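Local coordinates for endoglucanase FnCel5A (Fervidobacterium nodosum, PDB 3NCO), which probably hydrolyses internal beta-1,4-glucosidic bonds of cellulose, as expected of an endoglucanase of glycoside hydrolase family 5, at residues V200-Y205 with V254-G259; V174-P179 with K196-S201. All coordinates share one frame; numbering follows the deposited sequence.

Contact 1. Residues V200-Y205 with V254-G259; sequences VSFHYY and VPIFLG
Strands 198-204 and 256-261, the sixth and seventh of the eight-stranded TIM barrel of this family 5 glycoside hydrolase, run side by side here, with Val200, Ser201 and Phe202 paired in parallel with Ile256, Phe257 and Leu258. Their short axes cross at -33°, the tilt of a closed barrel. The backbone bonds alternate across the gap: Val200 N to Pro255 O, Phe257 N to Val200 O (2.9 Å), Phe202 N to Phe257 O and Gly259 N to Phe202 O (3.0 Å). Phe257 O is gripped twice, because Ser201 OG also donates to it at 2.9 Å, from above the carbonyl plane, while Phe202 N comes in at 3.2 Å through a more bent bond. Ser201 OG stands anti to its own nitrogen (chi1 178°), which swings the hydroxyl across to the neighbouring strand on the barrel-interior face it shares with Phe257. An alanine here, in place of Ser201, is likely to leave Phe257 O with the bent bond from Phe202 N as its one remaining hydrogen bond from strand 198-204. On the outer face, Val200 and Ile256 lie alongside each other, pointing the same way, and helix 232-252 packs against Ile256. Near the C-terminal end of the strand, His203 ND1 bonds to Glu144, and Tyr204 OH reaches His241 of that helix. With CG between the backbone N and the carbonyl carbon (chi1 74°), the Phe202 ring swings toward strand 256-261 and is wedged by two aliphatic side chains. Ile256 CG2 meets the ring in its plane at the edge, 3.7 Å from Phe202 CE2, whereas Leu258 CD1 sits over one face, 4.1 Å from the Phe202 ring centroid, in a CH-pi contact.

Contact 2. Residues V174-P179 with K196-S201; sequences VIIDVP and KNIIVS
Ile175 CG2 rests against Ser201 CB at 3.5 Å, the closest side-chain to side-chain approach between parallel strands 174-177 and 198-204, neighbours five and six of the TIM barrel. The methyl, anti to the Ile175 nitrogen, projects forward along the strand onto Ser201, while CG1 packs alongside Ile199, meeting its CB at 4.0 Å. Just past the end of strand 174-177, Val178 crosses Val200 obliquely, with Val178 CG2 3.8 Å from Val200 CG1. Five backbone bonds hold this register, from Val174 N to Asn197 O at one end to Val178 N and Ser201 O at the other. The shortest joins Ile176 N to Ile199 O at 2.8 Å, nearly straight; Ser201 N, by contrast, approaches Ile176 O from above its carbonyl plane. Beyond this shell, Asp177 OD2 accepts from Glu144 N, and OD1 lies close to Glu140 OE2, two acidic groups side by side. Helix 151-168 packs on the outside, with Leu162 and Arg166 against Val174 and Tyr158 against Ile176, whereas inside the barrel Ile175 and Ile199 both touch Phe257 of strand 256-261, and Ile199 also reaches Asn17 and Ile20 of helix 12-20.

Overall arrangement
From the N terminus, the chain first passes through four barrel strands before entering 174-179, the fifth. Contact 2 then closes a short loop of 16 residues without helix or strand, bringing 196-201 back beside it. The chain runs straight on from there into 200-205, and contact 1 closes a longer excursion of 48 residues that includes helix 232-252. The two loops follow one another rather than nest or cross, overlapping at Val200 and Ser201. Strand 198-204 thus bonds to 174-177 along one edge and to 256-261 along the other. The contacts also touch directly, Pro255 CD lying 3.5 Å from Ile198 O; the shared strand ties strands five, six and seven into the barrel wall.

Contact 1. Residues V200-Y205 with V254-G259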
loop_
_atom_site.group_PDB
_atom_site.type_symbol
_atom_site.label_atom_id
_atom_site.label_comp_id
_atom_site.label_asym_id
_atom_site.label_seq_id
_atom_site.Cartn_x
_atom_site.Cartn_y
_atom_site.Cartn_z
ATOM N N VAL A 200 -4.864 9.085 4.431
ATOM C CA VAL A 200 -5.185 8.918 2.998
ATOM C C VAL A 200 -3.913 8.431 2.335
ATOM O O VAL A 200 -2.800 8.841 2.716
ATOM C CB VAL A 200 -5.653 10.305 2.399
ATOM C CG1 VAL A 200 -5.634 10.296 0.886
ATOM C CG2 VAL A 200 -7.050 10.667 2.946
ATOM N N SER A 201 -4.061 7.535 1.358
ATOM C CA SER A 201 -2.878 7.032 0.657
ATOM C C SER A 201 -2.951 7.164 -0.861
ATOM O O SER A 201 -3.982 6.882 -1.443
ATOM C CB SER A 201 -2.689 5.564 1.038
ATOM O OG SER A 201 -1.585 5.030 0.357
ATOM N N PHE A 202 -1.821 7.542 -1.481
ATOM C CA PHE A 202 -1.729 7.504 -2.973
ATOM C C PHE A 202 -0.527 6.668 -3.338
ATOM O O PHE A 202 0.252 6.336 -2.444
ATOM C CB PHE A 202 -1.653 8.901 -3.630
ATOM C CG PHE A 202 -0.306 9.611 -3.472
ATOM C CD1 PHE A 202 0.506 9.847 -4.576
ATOM C CD2 PHE A 202 0.107 10.093 -2.206
ATOM C CE1 PHE A 202 1.755 10.550 -4.419
ATOM C CE2 PHE A 202 1.331 10.761 -2.050
ATOM C CZ PHE A 202 2.134 10.981 -3.146
ATOM N N HIS A 203 -0.473 6.235 -4.583
ATOM C CA HIS A 203 0.656 5.483 -5.087
ATOM C C HIS A 203 1.338 6.279 -6.166
ATOM O O HIS A 203 0.674 7.032 -6.886
ATOM C CB HIS A 203 0.171 4.188 -5.680
ATOM C CG HIS A 203 -0.468 3.298 -4.666
ATOM N ND1 HIS A 203 -1.072 2.118 -5.006
ATOM C CD2 HIS A 203 -0.570 3.423 -3.327
ATOM C CE1 HIS A 203 -1.523 1.533 -3.905
ATOM N NE2 HIS A 203 -1.231 2.312 -2.869
ATOM N N TYR A 204 2.656 6.138 -6.270
ATOM C CA TYR A 204 3.413 6.969 -7.181
ATOM C C TYR A 204 4.317 6.150 -8.081
ATOM O O TYR A 204 5.252 5.499 -7.608
ATOM C CB TYR A 204 4.253 8.044 -6.471
ATOM C CG TYR A 204 4.665 9.149 -7.437
ATOM C CD1 TYR A 204 3.729 10.064 -7.920
ATOM C CD2 TYR A 204 6.002 9.272 -7.856
ATOM C CE1 TYR A 204 4.137 11.061 -8.830
ATOM C CE2 TYR A 204 6.414 10.241 -8.736
ATOM C CZ TYR A 204 5.480 11.134 -9.213
ATOM O OH TYR A 204 5.864 12.124 -10.059
ATOM N N TYR A 205 4.034 6.239 -9.383
ATOM C CA TYR A 205 4.815 5.551 -10.412
ATOM C C TYR A 205 5.088 6.422 -11.655
ATOM O O TYR A 205 5.377 5.897 -12.738
ATOM C CB TYR A 205 4.025 4.331 -10.859
ATOM C CG TYR A 205 3.956 3.256 -9.796
ATOM C CD1 TYR A 205 5.058 2.463 -9.521
ATOM C CD2 TYR A 205 2.738 2.986 -9.092
ATOM C CE1 TYR A 205 5.004 1.446 -8.599
ATOM C CE2 TYR A 205 2.681 1.948 -8.162
ATOM C CZ TYR A 205 3.806 1.178 -7.912
ATOM O OH TYR A 205 3.770 0.134 -7.025
ATOM N N VAL A 254 -5.748 15.972 6.889
ATOM C CA VAL A 254 -5.545 14.499 6.928
ATOM C C VAL A 254 -4.077 14.171 6.594
ATOM O O VAL A 254 -3.461 14.854 5.776
ATOM C CB VAL A 254 -6.550 13.815 5.970
ATOM C CG1 VAL A 254 -6.230 14.145 4.519
ATOM C CG2 VAL A 254 -6.689 12.308 6.225
ATOM N N PRO A 255 -3.496 13.128 7.247
ATOM C CA PRO A 255 -2.118 12.770 6.886
ATOM C C PRO A 255 -2.087 11.923 5.621
ATOM O O PRO A 255 -3.106 11.348 5.246
ATOM C CB PRO A 255 -1.657 11.877 8.042
ATOM C CG PRO A 255 -2.773 11.781 9.016
ATOM C CD PRO A 255 -4.027 12.291 8.340
ATOM N N ILE A 256 -0.897 11.838 5.006
ATOM C CA ILE A 256 -0.730 11.141 3.743
ATOM C C ILE A 256 0.358 10.058 3.868
ATOM O O ILE A 256 1.486 10.345 4.298
ATOM C CB ILE A 256 -0.248 12.141 2.647
ATOM C CG1 ILE A 256 -1.341 13.160 2.363
ATOM C CG2 ILE A 256 0.218 11.421 1.382
ATOM C CD1 ILE A 256 -2.531 12.579 1.537
ATOM N N PHE A 257 0.031 8.845 3.372
ATOM C CA PHE A 257 0.980 7.718 3.222
ATOM C C PHE A 257 1.153 7.440 1.742
ATOM O O PHE A 257 0.193 7.204 0.992
ATOM C CB PHE A 257 0.331 6.525 3.955
ATOM C CG PHE A 257 0.911 5.183 3.668
ATOM C CD1 PHE A 257 2.282 4.875 3.736
ATOM C CD2 PHE A 257 -0.008 4.148 3.455
ATOM C CE1 PHE A 257 2.677 3.538 3.575
ATOM C CE2 PHE A 257 0.385 2.859 3.258
ATOM C CZ PHE A 257 1.693 2.527 3.362
ATOM N N LEU A 258 2.402 7.507 1.288
ATOM C CA LEU A 258 2.700 7.098 -0.072
ATOM C C LEU A 258 2.867 5.563 -0.019
ATOM O O LEU A 258 3.959 5.068 0.348
ATOM C CB LEU A 258 4.045 7.775 -0.476
ATOM C CG LEU A 258 4.734 7.265 -1.761
ATOM C CD1 LEU A 258 3.760 7.428 -2.917
ATOM C CD2 LEU A 258 6.072 7.993 -2.084
ATOM N N GLY A 259 1.775 4.834 -0.338
ATOM C CA GLY A 259 1.723 3.406 -0.023
ATOM C C GLY A 259 2.469 2.510 -0.953
ATOM O O GLY A 259 2.807 1.385 -0.590
#

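Contact 2. Residues V174-P179 with K196-S201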
loop_
_atom_site.group_PDB
_atom_site.type_symbol
_atom_site.label_atom_id
_atom_site.label_comp_id
_atom_site.label_asym_id
_atom_site.label_seq_id
_atom_site.Cartn_x
_atom_site.Cartn_y
_atom_site.Cartn_z
ATOM N N VAL A 174 -7.408 3.525 9.959
ATOM C CA VAL A 174 -7.867 2.920 8.722
ATOM C C VAL A 174 -7.361 3.802 7.581
ATOM O O VAL A 174 -7.568 5.044 7.597
ATOM C CB VAL A 174 -9.416 2.835 8.693
ATOM C CG1 VAL A 174 -9.974 2.416 7.256
ATOM C CG2 VAL A 174 -9.863 1.901 9.827
ATOM N N ILE A 175 -6.708 3.178 6.596
ATOM C CA ILE A 175 -6.105 3.914 5.477
ATOM C C ILE A 175 -7.072 3.864 4.305
ATOM O O ILE A 175 -7.533 2.782 3.928
ATOM C CB ILE A 175 -4.762 3.272 5.070
ATOM C CG1 ILE A 175 -3.733 3.570 6.166
ATOM C CG2 ILE A 175 -4.219 3.809 3.717
ATOM C CD1 ILE A 175 -2.643 2.550 6.213
ATOM N N ILE A 176 -7.347 5.051 3.767
ATOM C CA ILE A 176 -8.256 5.241 2.632
ATOM C C ILE A 176 -7.481 5.580 1.353
ATOM O O ILE A 176 -6.782 6.605 1.289
ATOM C CB ILE A 176 -9.256 6.434 2.923
ATOM C CG1 ILE A 176 -9.900 6.257 4.285
ATOM C CG2 ILE A 176 -10.275 6.597 1.814
ATOM C CD1 ILE A 176 -10.560 4.895 4.526
ATOM N N ASP A 177 -7.577 4.715 0.348
ATOM C CA ASP A 177 -6.889 4.946 -0.934
ATOM C C ASP A 177 -7.588 5.963 -1.804
ATOM O O ASP A 177 -8.781 6.010 -1.893
ATOM C CB ASP A 177 -6.797 3.640 -1.749
ATOM C CG ASP A 177 -5.693 2.658 -1.159
ATOM O OD1 ASP A 177 -5.639 2.512 0.095
ATOM O OD2 ASP A 177 -4.960 1.996 -1.945
ATOM N N VAL A 178 -6.769 6.745 -2.451
ATOM C CA VAL A 178 -7.186 7.622 -3.561
ATOM C C VAL A 178 -7.715 6.722 -4.691
ATOM O O VAL A 178 -7.143 5.632 -4.929
ATOM C CB VAL A 178 -5.937 8.426 -3.968
ATOM C CG1 VAL A 178 -6.254 9.181 -5.243
ATOM C CG2 VAL A 178 -5.646 9.392 -2.818
ATOM N N PRO A 179 -8.802 7.151 -5.369
ATOM C CA PRO A 179 -9.418 6.313 -6.428
ATOM C C PRO A 179 -8.616 6.421 -7.737
ATOM O O PRO A 179 -7.491 6.959 -7.732
ATOM C CB PRO A 179 -10.846 6.845 -6.542
ATOM C CG PRO A 179 -10.706 8.318 -6.138
ATOM C CD PRO A 179 -9.516 8.444 -5.189
ATOM N N LYS A 196 -11.373 10.825 12.959
ATOM C CA LYS A 196 -10.037 11.284 13.367
ATOM C C LYS A 196 -8.938 10.251 13.290
ATOM O O LYS A 196 -7.783 10.565 13.583
ATOM C CB LYS A 196 -10.058 11.873 14.786
ATOM C CG LYS A 196 -10.933 13.123 14.966
ATOM C CD LYS A 196 -11.080 13.955 13.672
ATOM C CE LYS A 196 -11.796 15.260 13.952
ATOM N NZ LYS A 196 -10.998 16.086 14.907
ATOM N N ASN A 197 -9.276 9.026 12.893
ATOM C CA ASN A 197 -8.262 8.008 12.830
ATOM C C ASN A 197 -8.162 7.448 11.430
ATOM O O ASN A 197 -8.086 6.219 11.257
ATOM C CB ASN A 197 -8.537 6.910 13.884
ATOM C CG ASN A 197 -8.309 7.427 15.294
ATOM O OD1 ASN A 197 -9.248 7.573 16.072
ATOM N ND2 ASN A 197 -7.046 7.717 15.610
ATOM N N ILE A 198 -8.180 8.329 10.412
ATOM C CA ILE A 198 -7.930 7.900 9.034
ATOM C C ILE A 198 -6.623 8.515 8.476
ATOM O O ILE A 198 -6.205 9.592 8.911
ATOM C CB ILE A 198 -9.122 8.159 8.073
ATOM C CG1 ILE A 198 -9.518 9.638 8.050
ATOM C CG2 ILE A 198 -10.318 7.264 8.472
ATOM C CD1 ILE A 198 -10.424 10.001 6.766
ATOM N N ILE A 199 -6.044 7.813 7.503
ATOM C CA ILE A 199 -4.909 8.328 6.740
ATOM C C ILE A 199 -5.241 8.124 5.275
ATOM O O ILE A 199 -5.794 7.081 4.907
ATOM C CB ILE A 199 -3.640 7.506 7.103
ATOM C CG1 ILE A 199 -3.259 7.793 8.577
ATOM C CG2 ILE A 199 -2.429 7.842 6.212
ATOM C CD1 ILE A 199 -2.127 6.922 9.104
ATOM N N VAL A 200 -4.864 9.085 4.431
ATOM C CA VAL A 200 -5.185 8.918 2.998
ATOM C C VAL A 200 -3.913 8.431 2.335
ATOM O O VAL A 200 -2.800 8.841 2.716
ATOM C CB VAL A 200 -5.653 10.305 2.399
ATOM C CG1 VAL A 200 -5.634 10.296 0.886
ATOM C CG2 VAL A 200 -7.050 10.667 2.946
ATOM N N SER A 201 -4.061 7.535 1.358
ATOM C CA SER A 201 -2.878 7.032 0.657
ATOM C C SER A 201 -2.951 7.164 -0.861
ATOM O O SER A 201 -3.982 6.882 -1.443
ATOM C CB SER A 201 -2.689 5.564 1.038
ATOM O OG SER A 201 -1.585 5.030 0.357
#